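Local structure of 450aa long hypothetical fmu protein (Pyrococcus horikoshii, 2YXL) at residues I18-R23 and S119-P124; R87-V92 and M128-L133; K273-A278 and K305-K310. The protein is a putative SAM-dependent RNA methyltransferase of the RsmB/NOP family that binds sinefungin and probably methylates cytosine at carbon 5. All coordinates share one frame; numbering follows the deposited sequence.

From the N terminus, segment 18-23 opens contact 1, and the chain returns to it at 119-124 after 95 residues that are mostly helix and hold no strand. Segment 87-92 lies within that loop, but its partner 128-133 comes after it. Contacts 1 and 2 therefore cross rather than nest. They also touch, with Ile18 against Val92 and Ile19 against Ala88, and they tie helices 12-24, 84-99, 104-121 and 124-138 into one bundle. Contact 3 follows in series. It closes a short helix-strand-helix loop in the methyltransferase domain, beside the sinefungin pocket. Its centre lies about 38 Å from that of contact 1 and about 45 Å from that of contact 2.

Contact 1 of 3, residues I18-R23 and S119-P124; sequences IIEAIR and SSRTHP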
loop_
_atom_site.group_PDB
_atom_site.type_symbol
_atom_site.label_atom_id
_atom_site.label_comp_id
_atom_site.label_asym_id
_atom_site.label_seq_id
_atom_site.Cartn_x
_atom_site.Cartn_y
_atom_site.Cartn_z
ATOM N N ILE A 18 8.007 16.700 8.422
ATOM C CA ILE A 18 8.505 15.393 7.960
ATOM C C ILE A 18 8.925 14.512 9.120
ATOM O O ILE A 18 8.760 13.300 9.052
ATOM C CB ILE A 18 9.706 15.446 6.965
ATOM C CG1 ILE A 18 10.225 16.861 6.754
ATOM C CG2 ILE A 18 9.373 14.698 5.664
ATOM C CD1 ILE A 18 11.333 17.217 7.700
ATOM N N ILE A 19 9.479 15.117 10.169
ATOM C CA ILE A 19 9.848 14.369 11.367
ATOM C C ILE A 19 8.611 13.683 11.942
ATOM O O ILE A 19 8.636 12.479 12.195
ATOM C CB ILE A 19 10.547 15.250 12.438
ATOM C CG1 ILE A 19 11.903 15.742 11.919
ATOM C CG2 ILE A 19 10.726 14.466 13.752
ATOM C CD1 ILE A 19 12.556 16.814 12.774
ATOM N N GLU A 20 7.529 14.443 12.116
ATOM C CA GLU A 20 6.276 13.883 12.617
ATOM C C GLU A 20 5.675 12.859 11.646
ATOM O O GLU A 20 5.122 11.848 12.078
ATOM C CB GLU A 20 5.270 14.986 12.980
ATOM C CG GLU A 20 3.915 14.464 13.478
ATOM C CD GLU A 20 3.414 15.139 14.755
ATOM O OE1 GLU A 20 2.598 14.512 15.467
ATOM O OE2 GLU A 20 3.825 16.280 15.058
ATOM N N ALA A 21 5.805 13.108 10.345
ATOM C CA ALA A 21 5.298 12.179 9.332
ATOM C C ALA A 21 6.070 10.863 9.342
ATOM O O ALA A 21 5.478 9.788 9.225
ATOM C CB ALA A 21 5.333 12.814 7.944
ATOM N N ILE A 22 7.390 10.962 9.481
ATOM C CA ILE A 22 8.262 9.794 9.535
ATOM C C ILE A 22 8.043 9.023 10.840
ATOM O O ILE A 22 8.016 7.787 10.840
ATOM C CB ILE A 22 9.754 10.186 9.330
ATOM C CG1 ILE A 22 9.987 10.724 7.907
ATOM C CG2 ILE A 22 10.692 9.023 9.618
ATOM C CD1 ILE A 22 9.621 9.765 6.766
ATOM N N ARG A 23 7.865 9.754 11.939
ATOM C CA ARG A 23 7.571 9.138 13.229
ATOM C C ARG A 23 6.221 8.429 13.207
ATOM O O ARG A 23 6.125 7.268 13.613
ATOM C CB ARG A 23 7.619 10.170 14.368
ATOM C CG ARG A 23 7.495 9.580 15.779
ATOM C CD ARG A 23 6.038 9.327 16.169
ATOM N NE ARG A 23 5.920 8.533 17.390
ATOM C CZ ARG A 23 5.981 7.203 17.439
ATOM N NH1 ARG A 23 6.167 6.486 16.334
ATOM N NH2 ARG A 23 5.865 6.585 18.607
ATOM N N SER A 119 12.556 17.375 21.533
ATOM C CA SER A 119 12.618 17.624 22.974
ATOM C C SER A 119 11.233 17.825 23.580
ATOM O O SER A 119 10.920 17.244 24.614
ATOM C CB SER A 119 13.488 18.842 23.283
ATOM O OG SER A 119 14.849 18.483 23.403
ATOM N N SER A 120 10.405 18.640 22.928
ATOM C CA SER A 120 9.052 18.921 23.411
ATOM C C SER A 120 8.133 17.697 23.339
ATOM O O SER A 120 7.175 17.587 24.107
ATOM C CB SER A 120 8.434 20.096 22.648
ATOM O OG SER A 120 8.201 19.750 21.297
ATOM N N ARG A 121 8.430 16.783 22.418
ATOM C CA ARG A 121 7.691 15.526 22.320
ATOM C C ARG A 121 8.226 14.449 23.266
ATOM O O ARG A 121 7.542 13.460 23.526
ATOM C CB ARG A 121 7.665 15.011 20.874
ATOM C CG ARG A 121 6.810 15.848 19.918
ATOM C CD ARG A 121 5.346 15.912 20.360
ATOM N NE ARG A 121 4.583 16.901 19.598
ATOM C CZ ARG A 121 3.826 16.623 18.536
ATOM N NH1 ARG A 121 3.177 17.596 17.913
ATOM N NH2 ARG A 121 3.711 15.376 18.094
ATOM N N THR A 122 9.437 14.647 23.790
ATOM C CA THR A 122 10.082 13.649 24.652
ATOM C C THR A 122 10.693 14.273 25.908
ATOM O O THR A 122 9.994 14.506 26.893
ATOM C CB THR A 122 11.153 12.795 23.884
ATOM O OG1 THR A 122 12.233 13.631 23.445
ATOM C CG2 THR A 122 10.549 12.099 22.674
ATOM N N HIS A 123 11.995 14.541 25.863
ATOM C CA HIS A 123 12.741 15.109 26.983
ATOM C C HIS A 123 13.888 15.950 26.407
ATOM O O HIS A 123 14.401 15.625 25.338
ATOM C CB HIS A 123 13.290 13.982 27.862
ATOM C CG HIS A 123 13.908 14.450 29.145
ATOM N ND1 HIS A 123 15.235 14.812 29.244
ATOM C CD2 HIS A 123 13.384 14.600 30.384
ATOM C CE1 HIS A 123 15.501 15.172 30.487
ATOM N NE2 HIS A 123 14.394 15.053 31.199
ATOM N N PRO A 124 14.275 17.048 27.091
ATOM C CA PRO A 124 15.422 17.850 26.639
ATOM C C PRO A 124 16.689 17.056 26.276
ATOM O O PRO A 124 17.396 17.442 25.342
ATOM C CB PRO A 124 15.684 18.775 27.828
ATOM C CG PRO A 124 14.341 18.971 28.423
ATOM C CD PRO A 124 13.647 17.643 28.288
#
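Glu20 and Arg121 make a salt bridge between helix 12-24 and the C-terminal end of helix 104-121, and this pair carries the whole contact. Arg121 NH2 donates to Glu20 OE1 over 3.0 Å, with an N-H...O angle of 160°. The acceptor sits at the edge of the guanidinium, close to its plane, but the donor comes in from above the carboxylate plane. The two planes are 77° apart, so this is not the coplanar, edge-to-edge pairing with two parallel bonds. Glu20 OE2 is also near, 3.2 Å from Arg121 NH1, which probably adds to the attraction. Glu20 CG is anti to the backbone N (chi1 178°), and a bend at the next torsion turns the carboxylate to the arginine. Arg121 starts with CG anti to its carbonyl carbon and bends at its own second torsion. The rest of the chain then reaches out to Glu20, and the two side chains meet nearly at right angles. Lys41 makes a long, weak ion pair with the same OE1.

Apolar packing comes from outside the two segments. Glu20 touches Ala38 and Phe117, and Arg121 touches Trp85. The bridge thus sits at the partly buried margin of a helical core.

Local bonds shape the turn after Arg121. Thr122 N donates to Ser119 O at the helix end, and His123 is the N-cap of helix 124-138, with its ND1 bonded to Tyr125 N.

The arrangement is a salt bridge between helices far apart in sequence, next to the short turn that joins helix 104-121 to helix 124-138. It belongs to the all-helical N-terminal part of the chain, which probably corresponds to the NusB-like domain of bacterial RsmB.

Contact 2 of 3, residues R87-V92 and M128-L133; sequences RAALRV and MYFWDL
Phe130 reaches from helix 124-138 to Ala89 and Leu90 on helix 84-99. The two helices run nearly parallel here, with an angle of 21° between the short segments and 10.9 Å between their axes. Phe130 is the main bump. Its CG is anti to the backbone N (chi1 180°), which sends the ring out toward the other helix. There CE1 comes within 3.7 Å of Ala89 CB, and the same ring carbon is as close to Ala89 O. The small methyl of Ala89 leaves room for the ring to come this near the backbone. Leu86 and Ala93 also touch Phe130, so with Ala89 and Leu90 they form the four-residue hollow of knobs-into-holes packing.

Leu90 is the bump in the other direction. Its CD2 branch lies 3.8 Å from Phe130 CD1 and also 3.8 Å from Leu133 CD1, so it fills the notch between them. Leu90 and Phe130 run alongside each other, pointing opposite ways. Leu133 lies across Leu90, nearly perpendicular. Ala89 CB and Leu90 CD2 both meet the Phe130 ring obliquely.

The packing continues into neighbouring helices. Phe130 also rests on Ala114, Ser115 and Ile118 of helix 104-121. Leu90 and Leu133 meet Ile71 and Val75 of helix 47-75, and Ala88 and Val92 pack on helix 12-24.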
loop_
_atom_site.group_PDB
_atom_site.type_symbol
_atom_site.label_atom_id
_atom_site.label_comp_id
_atom_site.label_asym_id
_atom_site.label_seq_id
_atom_site.Cartn_x
_atom_site.Cartn_y
_atom_site.Cartn_z
ATOM N N ARG A 87 14.853 8.580 16.380
ATOM C CA ARG A 87 15.031 7.777 15.171
ATOM C C ARG A 87 14.499 8.496 13.930
ATOM O O ARG A 87 15.177 8.546 12.906
ATOM C CB ARG A 87 14.383 6.391 15.317
ATOM C CG ARG A 87 14.416 5.542 14.038
ATOM C CD ARG A 87 14.050 4.074 14.269
ATOM N NE ARG A 87 12.725 3.902 14.866
ATOM C CZ ARG A 87 12.503 3.666 16.159
ATOM N NH1 ARG A 87 11.263 3.531 16.598
ATOM N NH2 ARG A 87 13.514 3.566 17.013
ATOM N N ALA A 88 13.291 9.047 14.034
ATOM C CA ALA A 88 12.671 9.791 12.941
ATOM C C ALA A 88 13.499 11.017 12.558
ATOM O O ALA A 88 13.725 11.269 11.375
ATOM C CB ALA A 88 11.248 10.194 13.307
ATOM N N ALA A 89 13.967 11.764 13.556
ATOM C CA ALA A 89 14.782 12.952 13.297
ATOM C C ALA A 89 16.103 12.585 12.623
ATOM O O ALA A 89 16.523 13.252 11.671
ATOM C CB ALA A 89 15.028 13.733 14.575
ATOM N N LEU A 90 16.741 11.523 13.108
ATOM C CA LEU A 90 18.001 11.056 12.540
ATOM C C LEU A 90 17.825 10.618 11.082
ATOM O O LEU A 90 18.665 10.929 10.235
ATOM C CB LEU A 90 18.603 9.933 13.393
ATOM C CG LEU A 90 19.194 10.296 14.763
ATOM C CD1 LEU A 90 19.620 9.052 15.507
ATOM C CD2 LEU A 90 20.376 11.264 14.633
ATOM N N ARG A 91 16.723 9.929 10.791
ATOM C CA ARG A 91 16.409 9.505 9.425
ATOM C C ARG A 91 16.226 10.701 8.485
ATOM O O ARG A 91 16.749 10.718 7.368
ATOM C CB ARG A 91 15.165 8.613 9.406
ATOM C CG ARG A 91 15.416 7.195 9.892
ATOM C CD ARG A 91 14.123 6.426 10.121
ATOM N NE ARG A 91 14.391 5.001 10.329
ATOM C CZ ARG A 91 13.476 4.088 10.647
ATOM N NH1 ARG A 91 12.201 4.424 10.814
ATOM N NH2 ARG A 91 13.844 2.825 10.806
ATOM N N VAL A 92 15.487 11.699 8.958
ATOM C CA VAL A 92 15.250 12.925 8.217
ATOM C C VAL A 92 16.569 13.655 7.923
ATOM O O VAL A 92 16.817 14.070 6.781
ATOM C CB VAL A 92 14.255 13.840 8.980
ATOM C CG1 VAL A 92 14.260 15.262 8.425
ATOM C CG2 VAL A 92 12.849 13.247 8.938
ATOM N N MET A 128 19.107 17.291 22.853
ATOM C CA MET A 128 20.531 17.564 23.056
ATOM C C MET A 128 21.400 16.527 22.351
ATOM O O MET A 128 22.362 16.878 21.666
ATOM C CB MET A 128 20.882 17.609 24.550
ATOM C CG MET A 128 20.491 18.892 25.263
ATOM S SD MET A 128 20.762 18.767 27.046
ATOM C CE MET A 128 20.027 20.301 27.606
ATOM N N TYR A 129 21.048 15.256 22.521
ATOM C CA TYR A 129 21.759 14.149 21.886
ATOM C C TYR A 129 21.746 14.282 20.359
ATOM O O TYR A 129 22.766 14.059 19.704
ATOM C CB TYR A 129 21.155 12.814 22.336
ATOM C CG TYR A 129 21.806 11.582 21.745
ATOM C CD1 TYR A 129 23.015 11.096 22.240
ATOM C CD2 TYR A 129 21.199 10.892 20.702
ATOM C CE1 TYR A 129 23.610 9.958 21.697
ATOM C CE2 TYR A 129 21.777 9.757 20.155
ATOM C CZ TYR A 129 22.980 9.297 20.653
ATOM O OH TYR A 129 23.543 8.169 20.101
ATOM N N PHE A 130 20.591 14.654 19.810
ATOM C CA PHE A 130 20.451 14.938 18.385
ATOM C C PHE A 130 21.379 16.073 17.969
ATOM O O PHE A 130 22.131 15.949 17.002
ATOM C CB PHE A 130 19.002 15.298 18.049
ATOM C CG PHE A 130 18.771 15.603 16.590
ATOM C CD1 PHE A 130 18.712 14.575 15.652
ATOM C CD2 PHE A 130 18.607 16.915 16.158
ATOM C CE1 PHE A 130 18.499 14.850 14.308
ATOM C CE2 PHE A 130 18.390 17.201 14.812
ATOM C CZ PHE A 130 18.335 16.169 13.884
ATOM N N TRP A 131 21.317 17.169 18.724
ATOM C CA TRP A 131 22.140 18.350 18.508
ATOM C C TRP A 131 23.626 17.991 18.455
ATOM O O TRP A 131 24.361 18.494 17.600
ATOM C CB TRP A 131 21.869 19.359 19.628
ATOM C CG TRP A 131 22.339 20.753 19.354
ATOM C CD1 TRP A 131 21.625 21.759 18.766
ATOM C CD2 TRP A 131 23.621 21.304 19.674
ATOM N NE1 TRP A 131 22.384 22.901 18.694
ATOM C CE2 TRP A 131 23.614 22.654 19.243
ATOM C CE3 TRP A 131 24.777 20.791 20.278
ATOM C CZ2 TRP A 131 24.721 23.499 19.398
ATOM C CZ3 TRP A 131 25.878 21.634 20.437
ATOM C CH2 TRP A 131 25.840 22.973 19.993
ATOM N N ASP A 132 24.049 17.106 19.358
ATOM C CA ASP A 132 25.428 16.618 19.428
ATOM C C ASP A 132 25.845 15.761 18.227
ATOM O O ASP A 132 27.038 15.621 17.954
ATOM C CB ASP A 132 25.651 15.820 20.720
ATOM C CG ASP A 132 25.767 16.701 21.950
ATOM O OD1 ASP A 132 26.036 17.916 21.810
ATOM O OD2 ASP A 132 25.604 16.175 23.071
ATOM N N LEU A 133 24.873 15.186 17.521
ATOM C CA LEU A 133 25.166 14.303 16.390
ATOM C C LEU A 133 25.175 14.991 15.022
ATOM O O LEU A 133 25.743 14.458 14.062
ATOM C CB LEU A 133 24.180 13.132 16.349
ATOM C CG LEU A 133 24.291 12.062 17.431
ATOM C CD1 LEU A 133 23.051 11.194 17.381
ATOM C CD2 LEU A 133 25.562 11.229 17.281
#

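Contact 3 of 3, residues K273-A278 and K305-K310; sequences KTTHLA and KRMGIK. With SFG (sinefungin), chain B.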
loop_
_atom_site.group_PDB
_atom_site.type_symbol
_atom_site.label_atom_id
_atom_site.label_comp_id
_atom_site.label_asym_id
_atom_site.label_seq_id
_atom_site.Cartn_x
_atom_site.Cartn_y
_atom_site.Cartn_z
ATOM N N LYS A 273 -12.617 -3.342 -2.521
ATOM C CA LYS A 273 -13.199 -4.332 -3.422
ATOM C C LYS A 273 -14.662 -4.648 -3.122
ATOM O O LYS A 273 -15.459 -4.806 -4.047
ATOM C CB LYS A 273 -12.358 -5.605 -3.455
ATOM C CG LYS A 273 -11.000 -5.411 -4.087
ATOM C CD LYS A 273 -10.259 -6.723 -4.232
ATOM C CE LYS A 273 -8.795 -6.496 -4.590
ATOM N NZ LYS A 273 -8.045 -5.766 -3.526
ATOM N N THR A 274 -15.018 -4.732 -1.841
ATOM C CA THR A 274 -16.410 -5.010 -1.459
ATOM C C THR A 274 -17.361 -3.886 -1.874
ATOM O O THR A 274 -18.510 -4.143 -2.228
ATOM C CB THR A 274 -16.581 -5.373 0.050
ATOM O OG1 THR A 274 -17.939 -5.153 0.452
ATOM C CG2 THR A 274 -15.674 -4.552 0.928
ATOM N N THR A 275 -16.873 -2.650 -1.849
ATOM C CA THR A 275 -17.653 -1.515 -2.335
ATOM C C THR A 275 -17.774 -1.532 -3.870
ATOM O O THR A 275 -18.760 -1.045 -4.428
ATOM C CB THR A 275 -17.103 -0.161 -1.798
ATOM O OG1 THR A 275 -18.133 0.832 -1.844
ATOM C CG2 THR A 275 -15.893 0.318 -2.590
ATOM N N HIS A 276 -16.775 -2.113 -4.535
ATOM C CA HIS A 276 -16.779 -2.293 -5.988
ATOM C C HIS A 276 -17.728 -3.423 -6.406
ATOM O O HIS A 276 -18.419 -3.316 -7.420
ATOM C CB HIS A 276 -15.353 -2.567 -6.479
ATOM C CG HIS A 276 -15.168 -2.426 -7.960
ATOM N ND1 HIS A 276 -16.063 -1.758 -8.769
ATOM C CD2 HIS A 276 -14.163 -2.835 -8.771
ATOM C CE1 HIS A 276 -15.629 -1.786 -10.018
ATOM N NE2 HIS A 276 -14.477 -2.431 -10.045
ATOM N N LEU A 277 -17.759 -4.498 -5.616
ATOM C CA LEU A 277 -18.661 -5.626 -5.865
ATOM C C LEU A 277 -20.118 -5.170 -5.854
ATOM O O LEU A 277 -20.919 -5.615 -6.679
ATOM C CB LEU A 277 -18.451 -6.739 -4.830
ATOM C CG LEU A 277 -17.128 -7.514 -4.764
ATOM C CD1 LEU A 277 -17.037 -8.273 -3.447
ATOM C CD2 LEU A 277 -16.951 -8.469 -5.938
ATOM N N ALA A 278 -20.443 -4.270 -4.926
ATOM C CA ALA A 278 -21.785 -3.695 -4.814
ATOM C C ALA A 278 -22.192 -2.866 -6.039
ATOM O O ALA A 278 -23.366 -2.858 -6.420
ATOM C CB ALA A 278 -21.893 -2.865 -3.551
ATOM N N LYS A 305 -21.975 3.609 3.649
ATOM C CA LYS A 305 -23.108 4.537 3.737
ATOM C C LYS A 305 -22.885 5.833 2.949
ATOM O O LYS A 305 -23.825 6.379 2.366
ATOM C CB LYS A 305 -23.510 4.804 5.200
ATOM C CG LYS A 305 -22.436 5.429 6.100
ATOM C CD LYS A 305 -22.583 6.950 6.231
ATOM C CE LYS A 305 -23.827 7.354 7.028
ATOM N NZ LYS A 305 -23.772 6.924 8.454
ATOM N N ARG A 306 -21.640 6.305 2.928
ATOM C CA ARG A 306 -21.261 7.516 2.198
ATOM C C ARG A 306 -21.354 7.306 0.685
ATOM O O ARG A 306 -21.704 8.226 -0.056
ATOM C CB ARG A 306 -19.855 7.963 2.622
ATOM C CG ARG A 306 -19.237 9.106 1.820
ATOM C CD ARG A 306 -18.393 10.043 2.691
ATOM N NE ARG A 306 -17.690 9.359 3.781
ATOM C CZ ARG A 306 -16.465 8.844 3.696
ATOM N NH1 ARG A 306 -15.778 8.918 2.563
ATOM N NH2 ARG A 306 -15.928 8.247 4.752
ATOM N N MET A 307 -21.057 6.084 0.244
ATOM C CA MET A 307 -21.118 5.721 -1.173
ATOM C C MET A 307 -22.493 5.184 -1.589
ATOM O O MET A 307 -22.687 4.772 -2.737
ATOM C CB MET A 307 -20.015 4.714 -1.516
ATOM C CG MET A 307 -18.607 5.286 -1.405
ATOM S SD MET A 307 -17.310 4.048 -1.584
ATOM C CE MET A 307 -17.366 3.735 -3.349
ATOM N N GLY A 308 -23.441 5.195 -0.653
ATOM C CA GLY A 308 -24.822 4.798 -0.930
ATOM C C GLY A 308 -25.058 3.304 -1.067
ATOM O O GLY A 308 -26.095 2.883 -1.588
ATOM N N ILE A 309 -24.100 2.504 -0.604
ATOM C CA ILE A 309 -24.242 1.048 -0.582
ATOM C C ILE A 309 -25.216 0.654 0.533
ATOM O O ILE A 309 -25.187 1.232 1.623
ATOM C CB ILE A 309 -22.880 0.331 -0.350
ATOM C CG1 ILE A 309 -21.741 0.974 -1.171
ATOM C CG2 ILE A 309 -23.008 -1.177 -0.586
ATOM C CD1 ILE A 309 -21.867 0.858 -2.687
ATOM N N LYS A 310 -26.071 -0.326 0.252
ATOM C CA LYS A 310 -27.102 -0.745 1.205
ATOM C C LYS A 310 -27.290 -2.265 1.321
ATOM O O LYS A 310 -28.169 -2.733 2.050
ATOM C CB LYS A 310 -28.437 -0.052 0.886
ATOM C CG LYS A 310 -28.935 -0.234 -0.542
ATOM C CD LYS A 310 -30.209 0.561 -0.779
ATOM C CE LYS A 310 -30.740 0.353 -2.188
ATOM N NZ LYS A 310 -32.030 1.067 -2.398
HETATM N N SFG B . -9.971 -6.623 0.300
HETATM C CA SFG B . -9.612 -5.397 1.035
HETATM C C SFG B . -9.867 -4.157 0.154
HETATM O O SFG B . -10.049 -3.067 0.737
HETATM O OXT SFG B . -9.889 -4.322 -1.084
HETATM C CB SFG B . -8.145 -5.467 1.503
HETATM C CG SFG B . -7.941 -6.598 2.528
HETATM C CD SFG B . -6.511 -6.649 3.088
HETATM N NE SFG B . -5.583 -6.952 1.990
HETATM C "C5'" SFG B . -6.337 -7.753 4.155
HETATM C "C4'" SFG B . -7.378 -7.711 5.302
HETATM O "O4'" SFG B . -7.506 -9.073 5.774
HETATM C "C3'" SFG B . -6.937 -6.892 6.528
HETATM O "O3'" SFG B . -7.900 -5.855 6.761
HETATM C "C2'" SFG B . -6.938 -7.903 7.685
HETATM O "O2'" SFG B . -7.472 -7.324 8.883
HETATM C "C1'" SFG B . -7.892 -8.968 7.158
HETATM N N9 SFG B . -7.740 -10.313 7.788
HETATM C C8 SFG B . -6.595 -10.951 8.041
HETATM N N7 SFG B . -6.854 -12.136 8.596
HETATM C C5 SFG B . -8.175 -12.255 8.698
HETATM C C6 SFG B . -9.020 -13.249 9.188
HETATM N N6 SFG B . -8.524 -14.376 9.693
HETATM N N1 SFG B . -10.350 -13.053 9.142
HETATM C C2 SFG B . -10.856 -11.933 8.641
HETATM N N3 SFG B . -10.077 -10.968 8.168
HETATM C C4 SFG B . -8.739 -11.099 8.182
#
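Thr275 and Ala278 pack on Met307 and Ile309 in a buried contact, mostly of apolar groups, between helix 272-280 and the turn that follows helix 294-306. Thr275 OG1 is 3.3 Å from Met307 SD and also lies against Ile309 CG1. Its anti position to the backbone N (chi1 -158°) puts the hydroxyl between these two side chains, while CG2 meets Met307 CE. One turn on, Ala278 CB fits against Ile309 CG2 at 3.6 Å. A glycine in place of Thr275 would probably open a gap beside the Met307 thioether and Ile309 CG1 and leave the methionine end less firmly held. The chain leaves helix 294-306 through a Schellman motif at Gly308, which brings Ile309 back to face Ala278.

The start of helix 272-280 binds one carboxylate oxygen of sinefungin. Lys273 N donates to sinefungin OXT over 3.2 Å, and Lys273 NZ adds a weak bond to the same oxygen. NZ also forms a salt bridge with Asp337, itself bonded to the ligand. A helix packed on the turn after the next one, with a parallel strand between them in sequence and the ligand carboxylate at the first helix's N-terminal end, fits the Rossmann-like class I methyltransferase fold.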